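Local coordinates for protein intramolecular trans-sialidase (Macrobdella decora, PDB 3SLI) that cleaves sialic acid from sialoglycoconjugates by intramolecular trans-glycosylation, releasing it as 2,7-anhydro-Neu5Ac, at residues Y92-P97 / C124-N129; P277-G282 / S396-I401; I598-V603 / E674-A679; Y622-P627 / K666-S671. All blocks are in the same frame, centred on the assembly; numbering follows the deposited sequence.

Interaction 1. Residues Y92-P97 / C124-N129; sequences YTLDRP and CRLFAN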
loop_
_atom_site.group_PDB
_atom_site.type_symbol
_atom_site.label_atom_id
_atom_site.label_comp_id
_atom_site.label_asym_id
_atom_site.label_seq_id
_atom_site.Cartn_x
_atom_site.Cartn_y
_atom_site.Cartn_z
ATOM N N TYR A 92 -20.315 9.901 21.414
ATOM C CA TYR A 92 -19.306 8.859 21.252
ATOM C C TYR A 92 -19.286 8.397 19.801
ATOM O O TYR A 92 -20.317 8.014 19.249
ATOM C CB TYR A 92 -19.633 7.662 22.153
ATOM C CG TYR A 92 -19.489 7.896 23.645
ATOM C CD1 TYR A 92 -19.116 9.143 24.159
ATOM C CD2 TYR A 92 -19.699 6.848 24.547
ATOM C CE1 TYR A 92 -18.954 9.341 25.532
ATOM C CE2 TYR A 92 -19.542 7.037 25.925
ATOM C CZ TYR A 92 -19.168 8.284 26.406
ATOM O OH TYR A 92 -19.000 8.465 27.758
ATOM N N THR A 93 -18.114 8.430 19.180
ATOM C CA THR A 93 -18.000 8.021 17.783
ATOM C C THR A 93 -16.838 7.052 17.603
ATOM O O THR A 93 -15.866 7.085 18.361
ATOM C CB THR A 93 -17.798 9.249 16.858
ATOM O OG1 THR A 93 -16.608 9.947 17.246
ATOM C CG2 THR A 93 -18.990 10.212 16.953
ATOM N N LEU A 94 -16.954 6.194 16.600
ATOM C CA LEU A 94 -15.934 5.197 16.273
ATOM C C LEU A 94 -16.141 4.816 14.808
ATOM O O LEU A 94 -17.272 4.551 14.386
ATOM C CB LEU A 94 -16.094 3.948 17.150
ATOM C CG LEU A 94 -15.074 2.832 16.905
ATOM C CD1 LEU A 94 -13.666 3.356 17.194
ATOM C CD2 LEU A 94 -15.402 1.624 17.769
ATOM N N ASP A 95 -15.060 4.795 14.034
ATOM C CA ASP A 95 -15.154 4.451 12.620
ATOM C C ASP A 95 -13.807 3.979 12.074
ATOM O O ASP A 95 -12.789 4.060 12.759
ATOM C CB ASP A 95 -15.627 5.674 11.809
ATOM C CG ASP A 95 -14.560 6.762 11.710
ATOM O OD1 ASP A 95 -14.439 7.574 12.653
ATOM O OD2 ASP A 95 -13.834 6.798 10.689
ATOM N N ARG A 96 -13.827 3.419 10.872
ATOM C CA ARG A 96 -12.604 2.999 10.194
ATOM C C ARG A 96 -12.871 3.108 8.701
ATOM O O ARG A 96 -13.820 2.519 8.189
ATOM C CB ARG A 96 -12.177 1.564 10.536
ATOM C CG ARG A 96 -10.652 1.381 10.427
ATOM C CD ARG A 96 -10.212 -0.032 10.039
ATOM N NE ARG A 96 -10.408 -0.292 8.616
ATOM C CZ ARG A 96 -9.614 -1.056 7.870
ATOM N NH1 ARG A 96 -8.554 -1.648 8.398
ATOM N NH2 ARG A 96 -9.892 -1.230 6.592
ATOM N N PRO A 97 -12.096 3.956 8.002
ATOM C CA PRO A 97 -12.247 4.152 6.553
ATOM C C PRO A 97 -11.957 2.859 5.795
ATOM O O PRO A 97 -11.383 1.915 6.355
ATOM C CB PRO A 97 -11.175 5.196 6.231
ATOM C CG PRO A 97 -11.010 5.943 7.510
ATOM C CD PRO A 97 -11.060 4.846 8.549
ATOM N N CYS A 124 -16.485 -0.653 23.111
ATOM C CA CYS A 124 -17.286 -0.742 21.894
ATOM C C CYS A 124 -16.341 -1.276 20.809
ATOM O O CYS A 124 -15.189 -0.846 20.729
ATOM C CB CYS A 124 -17.825 0.644 21.484
ATOM S SG CYS A 124 -19.201 1.341 22.502
ATOM N N ARG A 125 -16.805 -2.231 20.008
ATOM C CA ARG A 125 -15.982 -2.802 18.946
ATOM C C ARG A 125 -16.753 -2.979 17.643
ATOM O O ARG A 125 -17.917 -3.375 17.655
ATOM C CB ARG A 125 -15.366 -4.131 19.395
ATOM C CG ARG A 125 -14.234 -3.953 20.383
ATOM C CD ARG A 125 -13.424 -5.216 20.578
ATOM N NE ARG A 125 -12.056 -4.872 20.961
ATOM C CZ ARG A 125 -11.256 -5.645 21.683
ATOM N NH1 ARG A 125 -11.678 -6.820 22.114
ATOM N NH2 ARG A 125 -10.031 -5.239 21.975
ATOM N N LEU A 126 -16.110 -2.646 16.529
ATOM C CA LEU A 126 -16.721 -2.755 15.205
ATOM C C LEU A 126 -16.028 -3.841 14.402
ATOM O O LEU A 126 -14.796 -3.934 14.414
ATOM C CB LEU A 126 -16.609 -1.431 14.436
ATOM C CG LEU A 126 -17.723 -0.388 14.498
ATOM C CD1 LEU A 126 -17.263 0.854 13.740
ATOM C CD2 LEU A 126 -19.012 -0.928 13.902
ATOM N N PHE A 127 -16.818 -4.620 13.666
ATOM C CA PHE A 127 -16.304 -5.718 12.856
ATOM C C PHE A 127 -16.936 -5.642 11.481
ATOM O O PHE A 127 -18.061 -5.153 11.325
ATOM C CB PHE A 127 -16.712 -7.085 13.449
ATOM C CG PHE A 127 -16.256 -7.319 14.861
ATOM C CD1 PHE A 127 -16.944 -6.753 15.944
ATOM C CD2 PHE A 127 -15.146 -8.118 15.119
ATOM C CE1 PHE A 127 -16.530 -6.980 17.258
ATOM C CE2 PHE A 127 -14.721 -8.353 16.430
ATOM C CZ PHE A 127 -15.420 -7.779 17.506
ATOM N N ALA A 128 -16.236 -6.180 10.490
ATOM C CA ALA A 128 -16.761 -6.240 9.132
ATOM C C ALA A 128 -15.991 -7.281 8.347
ATOM O O ALA A 128 -14.770 -7.398 8.482
ATOM C CB ALA A 128 -16.681 -4.892 8.439
ATOM N N ASN A 129 -16.735 -8.098 7.618
ATOM C CA ASN A 129 -16.184 -9.132 6.757
ATOM C C ASN A 129 -15.062 -9.975 7.359
ATOM O O ASN A 129 -14.035 -10.240 6.715
ATOM C CB ASN A 129 -15.761 -8.513 5.421
ATOM C CG ASN A 129 -16.922 -7.835 4.695
ATOM O OD1 ASN A 129 -18.091 -8.181 4.889
ATOM N ND2 ASN A 129 -16.604 -6.841 3.876
#

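Interaction 2. Residues P277-G282 / S396-I401; sequences PRDSVG and SGNNLI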
loop_
_atom_site.group_PDB
_atom_site.type_symbol
_atom_site.label_atom_id
_atom_site.label_comp_id
_atom_site.label_asym_id
_atom_site.label_seq_id
_atom_site.Cartn_x
_atom_site.Cartn_y
_atom_site.Cartn_z
ATOM N N PRO A 277 -1.338 4.903 16.328
ATOM C CA PRO A 277 -2.469 5.792 16.626
ATOM C C PRO A 277 -2.997 6.488 15.378
ATOM O O PRO A 277 -2.235 6.867 14.474
ATOM C CB PRO A 277 -1.881 6.782 17.635
ATOM C CG PRO A 277 -0.409 6.778 17.312
ATOM C CD PRO A 277 -0.133 5.324 17.066
ATOM N N ARG A 278 -4.314 6.603 15.310
ATOM C CA ARG A 278 -4.976 7.224 14.182
ATOM C C ARG A 278 -5.609 8.568 14.551
ATOM O O ARG A 278 -6.311 9.173 13.738
ATOM C CB ARG A 278 -6.026 6.267 13.616
ATOM C CG ARG A 278 -5.463 4.887 13.234
ATOM C CD ARG A 278 -5.837 4.505 11.812
ATOM N NE ARG A 278 -7.251 4.737 11.599
ATOM C CZ ARG A 278 -7.775 5.490 10.638
ATOM N NH1 ARG A 278 -7.018 6.099 9.731
ATOM N NH2 ARG A 278 -9.071 5.737 10.676
ATOM N N ASP A 279 -5.357 9.040 15.771
ATOM C CA ASP A 279 -5.904 10.324 16.210
ATOM C C ASP A 279 -5.187 11.463 15.476
ATOM O O ASP A 279 -4.086 11.269 14.956
ATOM C CB ASP A 279 -5.764 10.490 17.729
ATOM C CG ASP A 279 -4.322 10.582 18.177
ATOM O OD1 ASP A 279 -3.668 9.529 18.311
ATOM O OD2 ASP A 279 -3.838 11.710 18.394
ATOM N N SER A 280 -5.784 12.654 15.494
ATOM C CA SER A 280 -5.235 13.827 14.809
ATOM C C SER A 280 -3.790 14.195 15.144
ATOM O O SER A 280 -3.132 14.888 14.363
ATOM C CB SER A 280 -6.141 15.043 15.031
ATOM O OG SER A 280 -6.159 15.416 16.399
ATOM N N VAL A 281 -3.301 13.778 16.309
ATOM C CA VAL A 281 -1.922 14.086 16.682
ATOM C C VAL A 281 -0.972 12.923 16.397
ATOM O O VAL A 281 -0.047 13.060 15.593
ATOM C CB VAL A 281 -1.793 14.514 18.168
ATOM C CG1 VAL A 281 -0.340 14.832 18.500
ATOM C CG2 VAL A 281 -2.672 15.728 18.443
ATOM N N GLY A 282 -1.219 11.781 17.034
ATOM C CA GLY A 282 -0.370 10.612 16.862
ATOM C C GLY A 282 -0.215 10.063 15.451
ATOM O O GLY A 282 0.845 9.522 15.116
ATOM N N SER A 396 4.063 6.937 24.339
ATOM C CA SER A 396 3.816 7.377 25.706
ATOM C C SER A 396 2.981 8.620 25.432
ATOM O O SER A 396 3.522 9.696 25.143
ATOM C CB SER A 396 5.121 7.751 26.407
ATOM O OG SER A 396 4.881 8.086 27.765
ATOM N N GLY A 397 1.660 8.452 25.447
ATOM C CA GLY A 397 0.781 9.561 25.130
ATOM C C GLY A 397 0.941 9.755 23.630
ATOM O O GLY A 397 0.998 8.767 22.889
ATOM N N ASN A 398 1.072 11.002 23.186
ATOM C CA ASN A 398 1.249 11.296 21.762
ATOM C C ASN A 398 2.725 11.252 21.374
ATOM O O ASN A 398 3.072 11.530 20.231
ATOM C CB ASN A 398 0.700 12.687 21.416
ATOM C CG ASN A 398 -0.807 12.761 21.483
ATOM O OD1 ASN A 398 -1.505 11.808 21.155
ATOM N ND2 ASN A 398 -1.320 13.910 21.894
ATOM N N ASN A 399 3.589 10.903 22.325
ATOM C CA ASN A 399 5.035 10.860 22.084
ATOM C C ASN A 399 5.560 9.469 21.761
ATOM O O ASN A 399 5.251 8.516 22.469
ATOM C CB ASN A 399 5.793 11.397 23.305
ATOM C CG ASN A 399 5.287 12.751 23.754
ATOM O OD1 ASN A 399 5.381 13.746 23.027
ATOM N ND2 ASN A 399 4.715 12.792 24.951
ATOM N N LEU A 400 6.393 9.372 20.725
ATOM C CA LEU A 400 6.986 8.102 20.313
ATOM C C LEU A 400 8.351 7.978 20.979
ATOM O O LEU A 400 9.269 8.752 20.691
ATOM C CB LEU A 400 7.167 8.059 18.791
ATOM C CG LEU A 400 7.029 6.736 18.025
ATOM C CD1 LEU A 400 7.844 6.823 16.740
ATOM C CD2 LEU A 400 7.477 5.545 18.840
ATOM N N ILE A 401 8.485 7.024 21.889
ATOM C CA ILE A 401 9.749 6.823 22.576
ATOM C C ILE A 401 10.541 5.710 21.901
ATOM O O ILE A 401 10.082 4.570 21.824
ATOM C CB ILE A 401 9.533 6.468 24.060
ATOM C CG1 ILE A 401 8.596 7.493 24.712
ATOM C CG2 ILE A 401 10.874 6.407 24.789
ATOM C CD1 ILE A 401 9.039 8.945 24.549
HETATM O O HOH W 1 -1.468 9.437 19.744
#

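Interaction 3. Residues I598-V603 / E674-A679; sequences IWIGLV and ELTGQA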
loop_
_atom_site.group_PDB
_atom_site.type_symbol
_atom_site.label_atom_id
_atom_site.label_comp_id
_atom_site.label_asym_id
_atom_site.label_seq_id
_atom_site.Cartn_x
_atom_site.Cartn_y
_atom_site.Cartn_z
ATOM N N ILE A 598 -9.102 -0.623 -14.700
ATOM C CA ILE A 598 -8.149 -1.396 -15.485
ATOM C C ILE A 598 -8.528 -1.112 -16.939
ATOM O O ILE A 598 -9.691 -1.234 -17.324
ATOM C CB ILE A 598 -8.250 -2.905 -15.183
ATOM C CG1 ILE A 598 -7.862 -3.167 -13.724
ATOM C CG2 ILE A 598 -7.346 -3.694 -16.118
ATOM C CD1 ILE A 598 -8.054 -4.613 -13.280
ATOM N N TRP A 599 -7.554 -0.652 -17.715
ATOM C CA TRP A 599 -7.756 -0.309 -19.113
ATOM C C TRP A 599 -6.992 -1.259 -20.011
ATOM O O TRP A 599 -5.897 -1.708 -19.663
ATOM C CB TRP A 599 -7.209 1.097 -19.400
ATOM C CG TRP A 599 -7.817 2.216 -18.607
ATOM C CD1 TRP A 599 -7.594 2.512 -17.292
ATOM C CD2 TRP A 599 -8.727 3.204 -19.100
ATOM N NE1 TRP A 599 -8.318 3.630 -16.933
ATOM C CE2 TRP A 599 -9.023 4.071 -18.021
ATOM C CE3 TRP A 599 -9.324 3.444 -20.345
ATOM C CZ2 TRP A 599 -9.888 5.163 -18.156
ATOM C CZ3 TRP A 599 -10.185 4.536 -20.481
ATOM C CH2 TRP A 599 -10.460 5.378 -19.387
ATOM N N ILE A 600 -7.551 -1.516 -21.185
ATOM C CA ILE A 600 -6.910 -2.354 -22.184
ATOM C C ILE A 600 -6.581 -1.443 -23.373
ATOM O O ILE A 600 -7.467 -0.765 -23.924
ATOM C CB ILE A 600 -7.812 -3.513 -22.636
ATOM C CG1 ILE A 600 -7.982 -4.515 -21.491
ATOM C CG2 ILE A 600 -7.199 -4.211 -23.847
ATOM C CD1 ILE A 600 -8.862 -5.691 -21.835
ATOM N N GLY A 601 -5.292 -1.385 -23.709
ATOM C CA GLY A 601 -4.833 -0.571 -24.819
ATOM C C GLY A 601 -4.361 -1.438 -25.972
ATOM O O GLY A 601 -3.509 -2.312 -25.787
ATOM N N LEU A 602 -4.936 -1.210 -27.149
ATOM C CA LEU A 602 -4.597 -1.958 -28.359
ATOM C C LEU A 602 -3.546 -1.199 -29.160
ATOM O O LEU A 602 -3.726 -0.017 -29.473
ATOM C CB LEU A 602 -5.854 -2.180 -29.208
ATOM C CG LEU A 602 -6.719 -3.423 -28.939
ATOM C CD1 LEU A 602 -6.717 -3.842 -27.473
ATOM C CD2 LEU A 602 -8.132 -3.192 -29.458
ATOM N N VAL A 603 -2.443 -1.877 -29.468
ATOM C CA VAL A 603 -1.338 -1.283 -30.215
ATOM C C VAL A 603 -1.619 -1.278 -31.718
ATOM O O VAL A 603 -1.901 -2.321 -32.310
ATOM C CB VAL A 603 -0.006 -2.034 -29.945
ATOM C CG1 VAL A 603 1.118 -1.469 -30.827
ATOM C CG2 VAL A 603 0.370 -1.935 -28.463
ATOM N N GLU A 674 -14.138 -10.484 -18.751
ATOM C CA GLU A 674 -14.638 -9.545 -17.752
ATOM C C GLU A 674 -14.141 -8.139 -18.062
ATOM O O GLU A 674 -14.929 -7.199 -18.186
ATOM C CB GLU A 674 -14.178 -9.950 -16.349
ATOM C CG GLU A 674 -14.817 -11.230 -15.841
ATOM C CD GLU A 674 -14.387 -11.595 -14.431
ATOM O OE1 GLU A 674 -13.238 -12.049 -14.257
ATOM O OE2 GLU A 674 -15.200 -11.439 -13.495
ATOM N N LEU A 675 -12.829 -8.015 -18.221
ATOM C CA LEU A 675 -12.188 -6.734 -18.507
ATOM C C LEU A 675 -12.737 -5.996 -19.735
ATOM O O LEU A 675 -12.825 -4.764 -19.722
ATOM C CB LEU A 675 -10.677 -6.929 -18.637
ATOM C CG LEU A 675 -9.740 -6.671 -17.452
ATOM C CD1 LEU A 675 -10.471 -6.462 -16.155
ATOM C CD2 LEU A 675 -8.739 -7.787 -17.356
ATOM N N THR A 676 -13.111 -6.733 -20.782
ATOM C CA THR A 676 -13.642 -6.111 -21.994
ATOM C C THR A 676 -15.150 -5.879 -21.930
ATOM O O THR A 676 -15.797 -5.627 -22.951
ATOM C CB THR A 676 -13.307 -6.929 -23.259
ATOM O OG1 THR A 676 -13.797 -8.267 -23.111
ATOM C CG2 THR A 676 -11.806 -6.964 -23.491
ATOM N N GLY A 677 -15.706 -5.983 -20.726
ATOM C CA GLY A 677 -17.132 -5.776 -20.536
ATOM C C GLY A 677 -17.977 -6.829 -21.219
ATOM O O GLY A 677 -19.201 -6.718 -21.270
ATOM N N GLN A 678 -17.326 -7.883 -21.695
ATOM C CA GLN A 678 -18.002 -8.967 -22.389
ATOM C C GLN A 678 -18.539 -9.988 -21.373
ATOM O O GLN A 678 -18.605 -11.186 -21.656
ATOM C CB GLN A 678 -17.017 -9.610 -23.370
ATOM C CG GLN A 678 -17.602 -10.651 -24.290
ATOM C CD GLN A 678 -16.819 -11.945 -24.236
ATOM O OE1 GLN A 678 -15.770 -12.076 -24.867
ATOM N NE2 GLN A 678 -17.310 -12.901 -23.459
ATOM N N ALA A 679 -18.979 -9.478 -20.221
ATOM C CA ALA A 679 -19.515 -10.270 -19.111
ATOM C C ALA A 679 -18.419 -10.975 -18.305
ATOM O O ALA A 679 -18.246 -10.602 -17.121
ATOM C CB ALA A 679 -20.579 -11.276 -19.602
ATOM O OXT ALA A 679 -17.731 -11.863 -18.856
HETATM O O HOH W 2 -10.536 -2.801 -19.612
#

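Interaction 4. Residues Y622-P627 / K666-S671; sequences YAVDTP and KFEKYS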
loop_
_atom_site.group_PDB
_atom_site.type_symbol
_atom_site.label_atom_id
_atom_site.label_comp_id
_atom_site.label_asym_id
_atom_site.label_seq_id
_atom_site.Cartn_x
_atom_site.Cartn_y
_atom_site.Cartn_z
ATOM N N TYR A 622 -12.374 -0.837 -17.126
ATOM C CA TYR A 622 -13.136 -1.677 -16.216
ATOM C C TYR A 622 -13.061 -1.088 -14.815
ATOM O O TYR A 622 -11.966 -0.890 -14.291
ATOM C CB TYR A 622 -12.535 -3.085 -16.228
ATOM C CG TYR A 622 -13.236 -4.069 -15.332
ATOM C CD1 TYR A 622 -14.290 -4.844 -15.815
ATOM C CD2 TYR A 622 -12.828 -4.249 -14.007
ATOM C CE1 TYR A 622 -14.924 -5.772 -15.009
ATOM C CE2 TYR A 622 -13.460 -5.178 -13.185
ATOM C CZ TYR A 622 -14.505 -5.938 -13.698
ATOM O OH TYR A 622 -15.127 -6.868 -12.909
ATOM N N ALA A 623 -14.218 -0.769 -14.237
ATOM C CA ALA A 623 -14.282 -0.197 -12.887
ATOM C C ALA A 623 -14.283 -1.320 -11.858
ATOM O O ALA A 623 -15.160 -2.180 -11.866
ATOM C CB ALA A 623 -15.530 0.681 -12.727
ATOM N N VAL A 624 -13.293 -1.307 -10.976
ATOM C CA VAL A 624 -13.144 -2.332 -9.953
ATOM C C VAL A 624 -14.190 -2.258 -8.830
ATOM O O VAL A 624 -14.521 -3.278 -8.214
ATOM C CB VAL A 624 -11.698 -2.296 -9.393
ATOM C CG1 VAL A 624 -11.582 -3.054 -8.067
ATOM C CG2 VAL A 624 -10.748 -2.898 -10.432
ATOM N N ASP A 625 -14.732 -1.064 -8.604
ATOM C CA ASP A 625 -15.725 -0.838 -7.550
ATOM C C ASP A 625 -16.494 0.438 -7.917
ATOM O O ASP A 625 -16.549 0.800 -9.092
ATOM C CB ASP A 625 -15.016 -0.686 -6.187
ATOM C CG ASP A 625 -15.885 -1.114 -5.000
ATOM O OD1 ASP A 625 -17.122 -0.915 -5.029
ATOM O OD2 ASP A 625 -15.317 -1.635 -4.021
ATOM N N THR A 626 -17.101 1.102 -6.931
ATOM C CA THR A 626 -17.855 2.326 -7.179
ATOM C C THR A 626 -16.893 3.534 -7.181
ATOM O O THR A 626 -15.778 3.436 -6.660
ATOM C CB THR A 626 -19.068 2.458 -6.194
ATOM O OG1 THR A 626 -18.680 2.078 -4.866
ATOM C CG2 THR A 626 -20.214 1.550 -6.651
ATOM N N PRO A 627 -17.311 4.686 -7.749
ATOM C CA PRO A 627 -16.474 5.895 -7.831
ATOM C C PRO A 627 -15.787 6.457 -6.593
ATOM O O PRO A 627 -14.707 7.042 -6.712
ATOM C CB PRO A 627 -17.409 6.924 -8.469
ATOM C CG PRO A 627 -18.339 6.078 -9.292
ATOM C CD PRO A 627 -18.638 4.945 -8.342
ATOM N N LYS A 666 -5.043 -5.952 -1.318
ATOM C CA LYS A 666 -5.843 -7.059 -1.825
ATOM C C LYS A 666 -5.399 -7.644 -3.163
ATOM O O LYS A 666 -4.889 -6.928 -4.026
ATOM C CB LYS A 666 -7.309 -6.618 -1.912
ATOM C CG LYS A 666 -7.899 -6.185 -0.558
ATOM C CD LYS A 666 -8.085 -7.394 0.358
ATOM C CE LYS A 666 -8.436 -6.992 1.777
ATOM N NZ LYS A 666 -8.625 -8.193 2.653
ATOM N N PHE A 667 -5.630 -8.946 -3.328
ATOM C CA PHE A 667 -5.288 -9.664 -4.548
ATOM C C PHE A 667 -6.570 -10.147 -5.225
ATOM O O PHE A 667 -7.368 -10.870 -4.616
ATOM C CB PHE A 667 -4.362 -10.852 -4.230
ATOM C CG PHE A 667 -4.031 -11.710 -5.432
ATOM C CD1 PHE A 667 -3.284 -11.194 -6.496
ATOM C CD2 PHE A 667 -4.514 -13.017 -5.526
ATOM C CE1 PHE A 667 -3.027 -11.964 -7.634
ATOM C CE2 PHE A 667 -4.262 -13.796 -6.663
ATOM C CZ PHE A 667 -3.518 -13.265 -7.720
ATOM N N GLU A 668 -6.786 -9.712 -6.466
ATOM C CA GLU A 668 -7.961 -10.092 -7.247
ATOM C C GLU A 668 -7.535 -10.559 -8.652
ATOM O O GLU A 668 -6.450 -10.214 -9.114
ATOM C CB GLU A 668 -8.942 -8.915 -7.325
ATOM C CG GLU A 668 -9.463 -8.487 -5.942
ATOM C CD GLU A 668 -10.390 -7.276 -5.959
ATOM O OE1 GLU A 668 -10.877 -6.881 -7.035
ATOM O OE2 GLU A 668 -10.646 -6.721 -4.870
ATOM N N LYS A 669 -8.374 -11.366 -9.303
ATOM C CA LYS A 669 -8.101 -11.906 -10.639
ATOM C C LYS A 669 -9.269 -11.560 -11.551
ATOM O O LYS A 669 -10.423 -11.608 -11.121
ATOM C CB LYS A 669 -8.010 -13.435 -10.604
ATOM C CG LYS A 669 -7.002 -14.044 -9.652
ATOM C CD LYS A 669 -7.221 -15.550 -9.630
ATOM C CE LYS A 669 -6.202 -16.274 -8.778
ATOM N NZ LYS A 669 -6.412 -17.746 -8.850
ATOM N N TYR A 670 -8.978 -11.295 -12.821
ATOM C CA TYR A 670 -10.004 -10.939 -13.797
ATOM C C TYR A 670 -9.702 -11.570 -15.149
ATOM O O TYR A 670 -8.540 -11.643 -15.558
ATOM C CB TYR A 670 -10.063 -9.414 -13.971
ATOM C CG TYR A 670 -10.474 -8.649 -12.731
ATOM C CD1 TYR A 670 -11.818 -8.524 -12.392
ATOM C CD2 TYR A 670 -9.521 -8.056 -11.891
ATOM C CE1 TYR A 670 -12.213 -7.834 -11.250
ATOM C CE2 TYR A 670 -9.907 -7.360 -10.741
ATOM C CZ TYR A 670 -11.258 -7.257 -10.433
ATOM O OH TYR A 670 -11.678 -6.566 -9.322
ATOM N N SER A 671 -10.736 -12.062 -15.824
ATOM C CA SER A 671 -10.556 -12.653 -17.147
ATOM C C SER A 671 -10.635 -11.531 -18.189
ATOM O O SER A 671 -11.200 -10.462 -17.915
ATOM C CB SER A 671 -11.632 -13.721 -17.433
ATOM O OG SER A 671 -12.940 -13.164 -17.519
HETATM O O HOH W 3 -14.329 -5.875 -9.075
#

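Interaction 1. Residues Y92-P97 / C124-N129
Leu94 and Leu126 face each other across the gap between two sheets, each leaning on the other strand's backbone more closely than on the opposing side chain. Leu94 has CG anti to the backbone N (chi1 -180°), and its CD2 branch extends straight on from CA, toward strand 124-128. There CD2 lies 3.9 Å from the carbonyl O of Cys124, while CD1 is turned off to the side. Cys124 directs its own CB toward the facing strand and flanks the same methyl, with Cys124 CB 4.5 Å from Leu94 CD2. Leu126 answers with its other branch. With chi1 at -92°, off a staggered value, and CD1 continuing the line of the chain, this is the methyl that comes within 3.8 Å of the carbonyl O of Leu94. Asp95, its CB directed away from the facing sheet, offers only its backbone, CA standing 4.3 Å from Leu126 CD1. The two leucine side chains themselves meet more loosely, Leu94 CG standing 4.3 Å from Leu126 CD1, a spacing of ordinary van der Waals packing. The strands belong to separate antiparallel sheets, the layers of the concanavalin-like β-sandwich expected for a sialidase N-terminal domain. Their axes pass 8.1 Å apart and cross at -27°, too far for backbone pairing, and apolar branches fill the interval. Leu94 also packs on Ala134 and Leu136 of strand 131-137, which pairs with 123-128, and on Ile81 of the strand beside its own.

Interaction 2. Residues P277-G282 / S396-I401
Asp279 OD2 is gripped by two backbone N-H groups of its own loop, from Val281 N and Gly282 N, each 3.0 Å away. Both come from the same face of the carboxylate, the Gly282 donor lying 44° out of its plane. The bond from Val281 N, two residues on, makes an Asx turn, and the one from Gly282 N, three on, completes an Asx motif; together they fix the rotation of the acid. With chi1 at 66°, CG sits between the backbone N and the carbonyl carbon, which folds the carboxylate back over the loop. The other oxygen looks to the facing hairpin: a water donates to Asp279 OD1 at 2.6 Å and to Asn398 OD1 at 2.8 Å, joining two acceptors that could not bond each other. Asp279 OD2 itself stays 3.6 Å from Asn398 OD1, the carboxylate and amide planes only 24° apart. Beside this bridge the Asn398 amide rests on Val281. CG1 of Val281 is 3.7 Å from Asn398 ND2, and the two side chains run at about a right angle. Asn398 lies in a type II' β turn, Ser396 to Asn399, with Gly397 at positive phi; Ser396 and Asn399 pair through both backbone bonds. The turn is thus the tip of the hairpin formed by strands 384-396 and 399-405. It reaches over the loop between strands 261-264 and 292-300, where Pro277 packs on Phe395 and Leu400 on Trp276 and Val285.

Interaction 3. Residues I598-V603 / E674-A679
Leu675, in the short C-terminal helix 672-675, packs on the two isoleucines that strand 598-603 turns toward it. Its CB lies 3.9 Å from Ile600 CD1, the two side chains crossing at about a right angle. One step out, Leu675 CG meets Ile598 CG2 at 4.0 Å. At the tip, Leu675 CD1 touches both branches of Ile598, 4.2 Å from its CG2 and from its CD1, and also packs against Tyr622 and Tyr670. A chi2 of 10° swings this methyl back beside CA, toward Ile598 and the tyrosines. Ile600 has a second partner in Thr676, whose CG2 comes to 3.6 Å from Ile600 CD1. The hydroxyl OG1 of Thr676 is turned back to the helix, bonded to Ile672 O, which leaves the methyl on the strand side. Where the backbones approach, a water donates to Ile598 O at 2.9 Å and to Leu675 O, bridging the two. The contact therefore couples the chain terminus to a sheet of the β-propeller domain by buried hydrocarbon and one bridging water, a union with little directional demand.

Interaction 4. Residues Y622-P627 / K666-S671
Tyr622 and Tyr670 form an offset edge-to-face pair, the edge of Tyr622 turned to the face of Tyr670. Their centroids are 5.1 Å apart and their planes meet at 62°. The touching atoms lie at the outer end of the first ring: Tyr622 CE2 and Tyr622 OH both approach Tyr670 CE1 to 3.5 Å. A fully extended first torsion (chi1 -180°) carries the Tyr622 ring out from strand 614-623 toward strand 665-670. Apolar packing is added by Val624, whose CG2 lies 4.4 Å from Tyr670 CZ. The other methyl of this valine makes van der Waals contacts with oxygens, Val624 CG1 being 3.7 Å from Tyr670 OH and 4.0 Å from Glu668 OE1. Polar bonds gather on the same phenol. Tyr670 OH donates to Glu668 OE1 across a separation of 2.4 Å, so short that the exact length is doubtful. A water in the plane of the Tyr670 ring donates to its OH at 2.8 Å and to Val624 O at 2.7 Å, tying the buried hydroxyl to the facing loop. Glu668 OE2 is held by Arg101 and by Tyr648 OH. Two successive antiparallel sheets, 568-623 and 634-670, are thus packed face to face through aromatic and aliphatic side chains, an arrangement characteristic of neighbouring blades in a sialidase β-propeller.

In the fold
Along the chain, interaction 1 comes first, interaction 2 next, and interactions 3 and 4 last, with 4 lying within the span of 3. Interaction 1 belongs to the lectin-like N-terminal sandwich; the other three lie in the part that includes the β-propeller, probably the catalytic one. Interactions 1 and 2 have centres about 20 Å apart, yet Pro97 and Arg278 come into contact, consistent with a domain interface here. Interactions 3 and 4 have centres about 12 Å apart and touch: strands 596-605 and 614-623 are sheet neighbours, and strand 665-670 leads into helix 672-675. They form one continuous buried patch where the C-terminal helix meets the last two sheets. Interaction 2 lies across the chain's centre from both.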